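Local coordinates for CarG (Serratia, PDB 4O7J), which probably contributes to intrinsic carbapenem resistance and structurally resembles lysozyme inhibitors, at residues Ala94-Glu99 against Gly105-Thr110; Leu40-His45 against Asn80-Ile85; Phe75-Asn80 against Glu99-Val104. One frame throughout, in Å; residues are numbered along the deposited sequence.

Contact 1 of 3, residues Ala94-Glu99 against Gly105-Thr110; sequences ARKTEE and GKVSLT
R95 and S108 form an antiparallel hydrogen-bonded pair in which each backbone satisfies the other. R95 N reaches S108 O at 2.9 Å, in the carbonyl plane, and S108 N returns the bond to R95 O at 2.8 Å. Beyond the strand end the ladder continues with T97 N to K106 O at 3.1 Å, the donor lying 37° out of the carbonyl plane. K106 O has a second partner, a water that donates to it and accepts from E98 N at 3.0 Å, thereby bridging the two segments. E98 turns its side chain back, CG standing beside the backbone N (chi1 -53°), and OE2 accepts from K106 N at 3.1 Å on its anti side; glycine suits position 105, letting this carboxylate lie close over its CA. The aliphatic part of K96 passes V107, while NZ goes on to give hydrogen bonds to the carbonyls of D103, L101 and Q141, a satisfying cage for a buried ammonium. T97 CG2 sits over one face of the R95 guanidinium, near its rim, and also meets S108 OG at 3.4 Å. On the opposite sheet face small A94 leaves room for L109, whose CD2 touches A94 CB at 3.7 Å. The hairpin lies inside the four-stranded sheet: strand 88-96 bonds outward to strand 78-85, and strand 107-116 to strand 126-135.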
# COMPACT_ATOMS: atom_id res chain seq x y z
N ALA A 94 18.86 0.65 -0.80
CA ALA A 94 20.14 0.00 -0.47
C ALA A 94 19.89 -1.49 -0.33
O ALA A 94 18.98 -1.93 0.46
CB ALA A 94 20.64 0.55 0.81
N ARG A 95 20.69 -2.33 -0.99
CA ARG A 95 20.49 -3.76 -0.90
C ARG A 95 21.86 -4.44 -0.75
O ARG A 95 22.75 -4.14 -1.52
CB ARG A 95 19.78 -4.28 -2.18
CG ARG A 95 19.48 -5.78 -2.15
CD ARG A 95 18.55 -6.28 -3.25
NE ARG A 95 19.25 -6.19 -4.52
CZ ARG A 95 20.13 -7.09 -5.00
NH1 ARG A 95 20.43 -8.21 -4.36
NH2 ARG A 95 20.72 -6.84 -6.16
N LYS A 96 21.96 -5.38 0.19
CA LYS A 96 23.11 -6.34 0.27
C LYS A 96 23.05 -7.28 -0.89
O LYS A 96 22.01 -7.95 -1.13
CB LYS A 96 23.12 -7.06 1.59
CG LYS A 96 23.26 -6.12 2.78
CD LYS A 96 23.54 -6.80 4.09
CE LYS A 96 24.92 -7.44 4.08
NZ LYS A 96 25.16 -8.13 5.32
N THR A 97 24.11 -7.34 -1.69
CA THR A 97 24.06 -8.08 -2.96
C THR A 97 24.63 -9.51 -2.94
O THR A 97 24.38 -10.27 -3.85
CB THR A 97 24.74 -7.28 -4.10
OG1 THR A 97 26.08 -7.05 -3.75
CG2 THR A 97 24.03 -5.90 -4.29
N GLU A 98 25.40 -9.86 -1.92
CA GLU A 98 26.12 -11.14 -1.95
C GLU A 98 25.14 -12.24 -1.57
O GLU A 98 24.17 -11.98 -0.93
CB GLU A 98 27.29 -11.11 -1.00
CG GLU A 98 28.23 -9.90 -1.24
CD GLU A 98 29.66 -10.13 -0.79
OE1 GLU A 98 29.99 -11.36 -0.68
OE2 GLU A 98 30.44 -9.11 -0.59
N GLU A 99 25.42 -13.48 -1.96
CA GLU A 99 24.58 -14.63 -1.49
C GLU A 99 24.62 -14.75 0.03
O GLU A 99 23.63 -14.99 0.72
CB GLU A 99 25.08 -15.91 -2.16
CG GLU A 99 24.27 -17.19 -1.82
CD GLU A 99 24.45 -17.68 -0.37
OE1 GLU A 99 25.62 -17.68 0.09
OE2 GLU A 99 23.42 -18.01 0.34
N GLY A 105 29.38 -7.16 3.78
CA GLY A 105 29.46 -7.40 2.33
C GLY A 105 29.06 -6.20 1.48
O GLY A 105 28.74 -5.12 2.00
N LYS A 106 29.06 -6.41 0.18
CA LYS A 106 28.77 -5.34 -0.76
C LYS A 106 27.32 -4.92 -0.74
O LYS A 106 26.43 -5.72 -0.43
CB LYS A 106 29.09 -5.73 -2.23
CG LYS A 106 30.57 -5.79 -2.54
CD LYS A 106 30.70 -6.04 -4.06
CE LYS A 106 32.09 -6.48 -4.42
NZ LYS A 106 33.02 -5.33 -4.40
N VAL A 107 27.10 -3.64 -0.94
CA VAL A 107 25.78 -3.07 -0.90
C VAL A 107 25.65 -2.28 -2.18
O VAL A 107 26.58 -1.50 -2.51
CB VAL A 107 25.53 -2.13 0.34
CG1 VAL A 107 24.16 -1.48 0.21
CG2 VAL A 107 25.68 -2.83 1.66
N SER A 108 24.54 -2.43 -2.91
CA SER A 108 24.19 -1.59 -4.03
C SER A 108 23.21 -0.51 -3.66
O SER A 108 22.36 -0.72 -2.77
CB SER A 108 23.58 -2.37 -5.20
OG SER A 108 22.41 -3.02 -4.88
N LEU A 109 23.30 0.61 -4.39
CA LEU A 109 22.37 1.73 -4.21
C LEU A 109 21.72 2.03 -5.48
O LEU A 109 22.42 2.35 -6.44
CB LEU A 109 23.08 2.95 -3.66
CG LEU A 109 23.69 2.89 -2.26
CD1 LEU A 109 24.78 3.95 -2.13
CD2 LEU A 109 22.65 3.00 -1.14
N THR A 110 20.39 1.79 -5.53
CA THR A 110 19.58 1.99 -6.74
C THR A 110 18.83 3.29 -6.51
O THR A 110 18.14 3.46 -5.50
CB THR A 110 18.61 0.86 -7.03
OG1 THR A 110 19.35 -0.33 -7.02
CG2 THR A 110 17.90 1.06 -8.35
O HOH W 1 26.14 -8.37 0.60

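Contact 2 of 3, residues Leu40-His45 against Asn80-Ile85; sequences LTFFIH and NRLFKI
F42 and L82 meet across the space between two sheets, the far part of the phenylalanine ring lying alongside the leucine methyl CD1 as the two side chains slide past each other in opposite directions. The phenylalanine can be followed outward. Its CB leaves strand 37-45 toward the other segment, still 7.6 Å from L82 CD1, and CG stands beside the backbone N (chi1 -62°), which carries the ring across the gap. CG and the near carbons CD1 and CD2 have no close partner on the other segment. Only at the far end of the ring does contact begin: CE2 lies 4.0 Å from L82 CD1, and CZ comes next, 4.2 Å from the same methyl. CE1 has no near partner on 80-85, which leaves the touching to the CE2 and CZ side. The methyl arrives obliquely to the ring. L82 has chi1 at -149°, some 30° away from fully anti, and this places CD1 by the ring. A long, flat aromatic suits the inner position because it spans a gap that a branched aliphatic side chain can then finish from the far wall.

L40 makes the second, looser approach, its CD1 lying 4.2 Å from N80 O and 4.3 Å from N80 CB. The asparagine's amide is engaged apart from this contact, OD1 hydrogen-bonding T93 OG1. No CA pair is closer than 7.9 Å, and the join is apolar packing without hydrogen bonds.

Other strands complete the surroundings. F42 packs edge-to-face with W128 of strand 126-135 and touches V24 of strand 22-29, while L82 rests on Y89 of strand 88-96. On the reverse side of strand 37-45, T41 packs on I53 of the second subunit and F43 on A27 of the second subunit, so this strand has the protein core on one side and the neighbouring chain on the other.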
# COMPACT_ATOMS: atom_id res chain seq x y z
N LEU A 40 7.39 2.39 3.04
CA LEU A 40 6.95 3.67 2.47
C LEU A 40 5.88 3.41 1.37
O LEU A 40 6.11 2.59 0.45
CB LEU A 40 8.11 4.33 1.77
CG LEU A 40 9.27 4.64 2.70
CD1 LEU A 40 10.44 5.20 1.89
CD2 LEU A 40 8.86 5.67 3.74
N THR A 41 4.80 4.15 1.42
CA THR A 41 3.73 4.09 0.41
C THR A 41 3.54 5.53 -0.14
O THR A 41 3.50 6.49 0.64
CB THR A 41 2.43 3.51 1.03
OG1 THR A 41 2.72 2.30 1.76
CG2 THR A 41 1.41 3.15 -0.11
N PHE A 42 3.51 5.68 -1.47
CA PHE A 42 3.45 6.96 -2.19
C PHE A 42 2.13 7.16 -2.88
O PHE A 42 1.66 6.32 -3.61
CB PHE A 42 4.57 7.08 -3.20
CG PHE A 42 5.97 7.03 -2.60
CD1 PHE A 42 6.60 5.82 -2.43
CD2 PHE A 42 6.62 8.19 -2.26
CE1 PHE A 42 7.83 5.72 -1.85
CE2 PHE A 42 7.88 8.14 -1.70
CZ PHE A 42 8.46 6.89 -1.46
N PHE A 43 1.53 8.32 -2.66
CA PHE A 43 0.29 8.68 -3.28
C PHE A 43 0.42 10.06 -3.89
O PHE A 43 0.53 11.05 -3.13
CB PHE A 43 -0.88 8.70 -2.29
CG PHE A 43 -1.10 7.41 -1.56
CD1 PHE A 43 -0.43 7.15 -0.41
CD2 PHE A 43 -2.09 6.52 -1.97
CE1 PHE A 43 -0.66 6.00 0.27
CE2 PHE A 43 -2.30 5.33 -1.30
CZ PHE A 43 -1.55 5.05 -0.19
N ILE A 44 0.20 10.14 -5.20
CA ILE A 44 0.36 11.38 -5.97
C ILE A 44 -1.01 12.07 -6.14
O ILE A 44 -2.02 11.43 -6.49
CB ILE A 44 0.91 11.14 -7.34
CG1 ILE A 44 2.32 10.54 -7.24
CG2 ILE A 44 0.93 12.45 -8.13
CD1 ILE A 44 3.31 11.37 -6.44
N HIS A 45 -1.05 13.31 -5.78
CA HIS A 45 -2.31 14.05 -5.77
C HIS A 45 -2.62 14.43 -7.25
O HIS A 45 -1.79 15.04 -7.92
CB HIS A 45 -2.10 15.26 -4.90
CG HIS A 45 -3.33 16.07 -4.62
ND1 HIS A 45 -3.36 17.04 -3.63
CD2 HIS A 45 -4.57 16.06 -5.16
CE1 HIS A 45 -4.57 17.58 -3.57
NE2 HIS A 45 -5.31 17.02 -4.50
N ASN A 80 15.03 1.40 2.09
CA ASN A 80 14.67 2.46 1.18
C ASN A 80 14.69 3.77 1.89
O ASN A 80 14.29 3.85 3.04
CB ASN A 80 13.26 2.21 0.58
CG ASN A 80 13.13 0.84 0.02
OD1 ASN A 80 13.55 0.57 -1.09
ND2 ASN A 80 12.56 -0.05 0.79
N ARG A 81 15.18 4.83 1.22
CA ARG A 81 15.24 6.11 1.86
C ARG A 81 15.03 7.22 0.84
O ARG A 81 15.53 7.15 -0.26
CB ARG A 81 16.57 6.25 2.66
CG ARG A 81 16.67 7.49 3.53
CD ARG A 81 17.84 7.44 4.54
NE ARG A 81 17.78 6.31 5.44
CZ ARG A 81 18.74 6.00 6.33
NH1 ARG A 81 19.84 6.72 6.41
NH2 ARG A 81 18.59 4.92 7.08
N LEU A 82 14.26 8.24 1.25
CA LEU A 82 14.03 9.40 0.44
C LEU A 82 15.00 10.52 0.65
O LEU A 82 15.33 10.89 1.81
CB LEU A 82 12.59 9.86 0.69
CG LEU A 82 11.74 10.53 -0.34
CD1 LEU A 82 11.56 9.76 -1.64
CD2 LEU A 82 10.43 10.92 0.35
N PHE A 83 15.50 11.05 -0.46
CA PHE A 83 16.39 12.21 -0.49
C PHE A 83 15.79 13.28 -1.38
O PHE A 83 14.97 13.01 -2.24
CB PHE A 83 17.73 11.80 -1.06
CG PHE A 83 18.49 10.88 -0.18
CD1 PHE A 83 18.25 9.53 -0.21
CD2 PHE A 83 19.44 11.39 0.77
CE1 PHE A 83 18.93 8.67 0.64
CE2 PHE A 83 20.12 10.54 1.58
CZ PHE A 83 19.85 9.16 1.54
N LYS A 84 16.27 14.48 -1.23
CA LYS A 84 15.80 15.56 -2.02
C LYS A 84 16.99 16.47 -2.44
O LYS A 84 17.82 16.76 -1.64
CB LYS A 84 14.77 16.36 -1.27
CG LYS A 84 14.25 17.52 -2.05
CD LYS A 84 13.19 18.27 -1.32
CE LYS A 84 13.63 18.61 0.06
NZ LYS A 84 12.47 18.85 0.96
N ILE A 85 17.02 16.85 -3.70
CA ILE A 85 17.99 17.84 -4.20
C ILE A 85 17.25 18.93 -4.93
O ILE A 85 16.60 18.70 -5.87
CB ILE A 85 19.01 17.29 -5.22
CG1 ILE A 85 19.77 16.10 -4.68
CG2 ILE A 85 19.94 18.39 -5.72
CD1 ILE A 85 20.72 16.40 -3.59

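Contact 3 of 3, residues Phe75-Asn80 against Glu99-Val104; sequences FLVQDN and EDLFDV
The chain at V77 passes that at L101 with CA atoms 6.9 Å apart and no hydrogen bond between the two segments, so side chains fill the separation. F75 and L101 contribute about equally to the contact. The F75 ring lies between the backbone N and the carbonyl carbon (chi1 63°), a setting that directs it at the loop. There CE2 lies 3.4 Å from L101 O and CZ 4.0 Å from F102 CA, both met obliquely. The oxygen itself is already engaged as an acceptor by the ammonium group of K96.

The two phenylalanines touch at their margins, F75 CZ being 4.1 Å from F102 CD1. Their ring planes are steeply inclined, by about 73°, and the side chains cross nearly at right angles, so little ring surface overlaps. F102 otherwise points its CB away from F75; with CG anti to the backbone N (chi1 -177°) it is exposed, while F75 is buried. Next to them V77 CG1 meets L101 CB at 4.1 Å, again crosswise. A compact beta-branched residue and a leucine suit these positions, each bringing apolar carbon to the other.

Polar groups around the loop find partners close by: F102 O accepts from Q141 NE2, and L76 N gives its hydrogen to S142 OG. The loop itself is sharply bent, D100 being the centre of an inverse gamma turn with a weak L101 N to E99 O bond of 3.0 Å. In the other segment V77 and Q78 both face Y67, a classic beta bulge. The arrangement is thus a hairpin loop folded against the bulged approach to strand 78-85.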
# COMPACT_ATOMS: atom_id res chain seq x y z
N PHE A 75 20.07 -6.32 11.65
CA PHE A 75 20.54 -5.56 10.52
C PHE A 75 19.61 -5.73 9.36
O PHE A 75 18.88 -6.64 9.34
CB PHE A 75 21.94 -6.00 10.16
CG PHE A 75 22.06 -7.42 9.73
CD1 PHE A 75 22.29 -8.43 10.64
CD2 PHE A 75 21.98 -7.75 8.40
CE1 PHE A 75 22.42 -9.71 10.23
CE2 PHE A 75 22.08 -9.05 8.00
CZ PHE A 75 22.29 -10.03 8.93
N LEU A 76 19.65 -4.79 8.43
CA LEU A 76 18.84 -4.84 7.26
C LEU A 76 19.65 -5.44 6.10
O LEU A 76 20.83 -5.08 5.86
CB LEU A 76 18.43 -3.44 6.90
CG LEU A 76 17.48 -2.79 7.94
CD1 LEU A 76 17.17 -1.38 7.54
CD2 LEU A 76 16.22 -3.59 8.08
N VAL A 77 18.95 -6.21 5.31
CA VAL A 77 19.40 -6.64 3.99
C VAL A 77 18.92 -5.69 2.85
O VAL A 77 19.55 -5.61 1.82
CB VAL A 77 19.07 -8.11 3.73
CG1 VAL A 77 19.82 -9.02 4.73
CG2 VAL A 77 17.60 -8.36 3.87
N GLN A 78 17.80 -5.00 3.04
CA GLN A 78 17.32 -4.07 2.08
C GLN A 78 16.64 -2.92 2.83
O GLN A 78 15.93 -3.14 3.82
CB GLN A 78 16.34 -4.76 1.12
CG GLN A 78 15.81 -3.92 -0.03
CD GLN A 78 15.40 -4.79 -1.25
OE1 GLN A 78 15.92 -5.88 -1.47
NE2 GLN A 78 14.52 -4.30 -2.04
N ASP A 79 16.90 -1.69 2.35
CA ASP A 79 16.29 -0.47 2.92
C ASP A 79 15.93 0.47 1.81
O ASP A 79 16.41 0.32 0.68
CB ASP A 79 17.21 0.22 3.89
CG ASP A 79 16.51 1.11 4.89
OD1 ASP A 79 15.24 1.14 5.01
OD2 ASP A 79 17.27 1.82 5.59
N ASN A 80 15.03 1.40 2.09
CA ASN A 80 14.67 2.46 1.18
C ASN A 80 14.69 3.77 1.89
O ASN A 80 14.29 3.85 3.04
CB ASN A 80 13.26 2.21 0.58
CG ASN A 80 13.13 0.84 0.02
OD1 ASN A 80 13.55 0.57 -1.09
ND2 ASN A 80 12.56 -0.05 0.79
N GLU A 99 25.42 -13.48 -1.96
CA GLU A 99 24.58 -14.63 -1.49
C GLU A 99 24.62 -14.75 0.03
O GLU A 99 23.63 -14.99 0.72
CB GLU A 99 25.08 -15.91 -2.16
CG GLU A 99 24.27 -17.19 -1.82
CD GLU A 99 24.45 -17.68 -0.37
OE1 GLU A 99 25.62 -17.68 0.09
OE2 GLU A 99 23.42 -18.01 0.34
N ASP A 100 25.79 -14.56 0.59
CA ASP A 100 25.99 -14.62 2.06
C ASP A 100 25.60 -13.27 2.66
O ASP A 100 26.47 -12.45 3.00
CB ASP A 100 27.47 -14.96 2.37
CG ASP A 100 27.80 -15.03 3.87
OD1 ASP A 100 26.91 -15.33 4.68
OD2 ASP A 100 29.00 -14.78 4.22
N LEU A 101 24.33 -13.14 2.93
CA LEU A 101 23.71 -11.96 3.44
C LEU A 101 24.03 -11.66 4.90
O LEU A 101 23.78 -10.54 5.42
CB LEU A 101 22.18 -12.06 3.28
CG LEU A 101 21.70 -12.10 1.82
CD1 LEU A 101 20.21 -12.37 1.77
CD2 LEU A 101 22.02 -10.77 1.11
N PHE A 102 24.49 -12.68 5.61
CA PHE A 102 24.80 -12.50 7.02
C PHE A 102 26.12 -11.74 7.24
O PHE A 102 26.28 -11.04 8.24
CB PHE A 102 24.87 -13.85 7.69
CG PHE A 102 25.13 -13.80 9.18
CD1 PHE A 102 24.08 -13.54 10.07
CD2 PHE A 102 26.41 -13.93 9.67
CE1 PHE A 102 24.31 -13.45 11.43
CE2 PHE A 102 26.64 -13.84 11.06
CZ PHE A 102 25.58 -13.65 11.91
N ASP A 103 27.08 -11.93 6.38
CA ASP A 103 28.38 -11.33 6.66
C ASP A 103 28.39 -9.90 6.11
O ASP A 103 27.53 -9.50 5.28
CB ASP A 103 29.52 -12.13 6.06
CG ASP A 103 29.84 -13.42 6.91
OD1 ASP A 103 30.12 -13.29 8.15
OD2 ASP A 103 29.79 -14.51 6.29
N VAL A 104 29.40 -9.17 6.55
CA VAL A 104 29.66 -7.81 6.06
C VAL A 104 29.95 -7.99 4.63
O VAL A 104 30.66 -8.91 4.26
CB VAL A 104 30.86 -7.19 6.77
CG1 VAL A 104 31.37 -5.93 6.05
CG2 VAL A 104 30.53 -6.94 8.21

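How the contacts relate
Contacts 1 and 3 are close neighbours, their centres about 7 Å apart, and they share E99: contact 1 zips the hairpin of strands 88-96 and 107-116, and contact 3 lays that hairpin's loop against the start of strand 78-85. Along the chain their segments alternate, so the hairpin end is knitted to the strand before it. Contact 2 lies about 21 Å from contact 1 and 22 Å from contact 3, between centres. It shares N80 and strand 78-85 with contact 3, and closes before contact 1 opens. Whereas contacts 1 and 3 build one end of the four-stranded sheet, contact 2 packs that sheet on the other, joining both halves into one core.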